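Local coordinates for protein L-iditol 2-dehydrogenase (Clostridium scindens, PDB 4OH1) that is a putative zinc-binding dehydrogenase, probably oxidising L-iditol or a related polyol with NAD+ as L-iditol 2-dehydrogenase, at residues Leu192-Gly197 against Gly218-Leu223. Residues are numbered along the deposited sequence; the frame is centred on the assembly and turned at random.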
# COMPACT_ATOMS: atom_id res chain seq x y z
N LEU A 192 10.21 18.19 -4.87
CA LEU A 192 9.86 16.83 -4.56
C LEU A 192 8.80 16.28 -5.48
O LEU A 192 8.80 15.05 -5.72
CB LEU A 192 9.38 16.67 -3.11
CG LEU A 192 10.41 16.82 -2.01
CD1 LEU A 192 9.73 16.77 -0.72
CD2 LEU A 192 11.50 15.75 -2.08
N ALA A 193 7.89 17.13 -5.97
CA ALA A 193 6.90 16.67 -6.94
C ALA A 193 7.64 16.30 -8.22
O ALA A 193 7.33 15.28 -8.78
CB ALA A 193 5.84 17.69 -7.23
N ARG A 194 8.65 17.07 -8.63
CA ARG A 194 9.41 16.66 -9.77
C ARG A 194 10.09 15.30 -9.58
O ARG A 194 10.11 14.48 -10.51
CB ARG A 194 10.50 17.66 -10.10
CG ARG A 194 10.00 18.90 -10.74
CD ARG A 194 10.01 18.70 -12.24
NE ARG A 194 9.57 19.87 -12.98
CZ ARG A 194 9.54 19.95 -14.31
NH1 ARG A 194 9.96 18.93 -15.07
NH2 ARG A 194 9.10 21.05 -14.88
N LEU A 195 10.61 15.09 -8.37
CA LEU A 195 11.41 13.90 -8.05
C LEU A 195 10.51 12.76 -7.67
O LEU A 195 10.99 11.73 -7.26
CB LEU A 195 12.39 14.15 -6.88
CG LEU A 195 13.48 15.15 -7.25
CD1 LEU A 195 14.08 15.72 -6.00
CD2 LEU A 195 14.54 14.47 -8.05
N ALA A 196 9.22 12.95 -7.77
CA ALA A 196 8.30 11.81 -7.64
C ALA A 196 7.54 11.50 -8.95
O ALA A 196 6.53 10.80 -8.96
CB ALA A 196 7.38 12.10 -6.53
N GLY A 197 8.00 12.06 -10.07
CA GLY A 197 7.40 11.75 -11.32
C GLY A 197 6.17 12.51 -11.73
O GLY A 197 5.52 12.13 -12.73
N GLY A 218 10.96 24.63 -10.67
CA GLY A 218 10.49 23.50 -11.48
C GLY A 218 9.00 23.37 -11.69
O GLY A 218 8.57 22.40 -12.27
N ALA A 219 8.19 24.34 -11.27
CA ALA A 219 6.78 24.21 -11.47
C ALA A 219 6.51 24.41 -12.93
O ALA A 219 7.14 25.22 -13.55
CB ALA A 219 6.07 25.24 -10.70
N ASP A 220 5.50 23.74 -13.45
CA ASP A 220 5.06 23.98 -14.83
C ASP A 220 4.23 25.26 -14.92
O ASP A 220 4.38 26.03 -15.86
CB ASP A 220 4.24 22.78 -15.36
CG ASP A 220 5.02 21.47 -15.31
OD1 ASP A 220 5.94 21.33 -16.09
OD2 ASP A 220 4.78 20.61 -14.45
N TYR A 221 3.34 25.48 -13.96
CA TYR A 221 2.52 26.67 -13.99
C TYR A 221 2.50 27.28 -12.60
O TYR A 221 2.64 26.59 -11.59
CB TYR A 221 1.09 26.30 -14.41
CG TYR A 221 1.04 25.59 -15.72
CD1 TYR A 221 1.30 26.28 -16.90
CD2 TYR A 221 0.79 24.25 -15.79
CE1 TYR A 221 1.28 25.65 -18.11
CE2 TYR A 221 0.78 23.59 -17.02
CZ TYR A 221 1.02 24.32 -18.16
OH TYR A 221 1.04 23.72 -19.37
N ALA A 222 2.30 28.57 -12.57
CA ALA A 222 2.22 29.30 -11.31
C ALA A 222 1.14 30.34 -11.43
O ALA A 222 1.21 31.21 -12.27
CB ALA A 222 3.54 29.93 -11.00
N LEU A 223 0.11 30.23 -10.60
CA LEU A 223 -1.09 31.02 -10.80
C LEU A 223 -1.46 31.81 -9.57
O LEU A 223 -1.22 31.39 -8.42
CB LEU A 223 -2.25 30.11 -11.13
CG LEU A 223 -2.14 29.25 -12.39
CD1 LEU A 223 -3.33 28.32 -12.52
CD2 LEU A 223 -2.01 30.16 -13.57
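R194 reaches from the last turn of helix 184-194 to the main chain at G218, and its side chain makes every contact from this side. CB leaves the helix pointing toward the other segment. CG sits beside the backbone N and anti to the carbonyl carbon (chi1 -75°), and a bend at chi2 (-91°) carries CD and NE across to the carbonyl of G218. R194 CG and CD pass G218 O at 4.1 and 4.0 Å without bonding to it. NE is the first polar atom, and it donates to G218 O at 2.8 Å, lying in the carbonyl plane on a lone pair. NH2 reaches the same atom: its bond to G218 O is 3.0 Å long, more bent, and tilted 34° from the carbonyl plane. One carbonyl oxygen therefore lies at the edge of the guanidinium, in its plane, and two N-H groups share it, which fixes how the flat group is rotated.

In the Rossmann-type domain this joins two crossovers of the parallel sheet. Helix 184-194 links strand 176-180 to strand 200-205, and helix 208-216 leads on to strand 221-224. Each helix ends in a Schellman motif, with G197 and G218 as the positive-phi glycines, so R194 ties the C-terminal end of one helix to that of the next.

Beyond G218, NH2 also meets D220. OD1 of D220 stands 3.4 Å from R194 NH2, well out of the guanidinium plane, and the attraction is one of charge alone. The carboxylate is committed elsewhere: D220 OD2 accepts from I201 N and makes a salt bridge with NH2 of R314 of the second subunit. R194 and that R314 thus gather round the one D220 carboxylate, with their NH1 atoms close together.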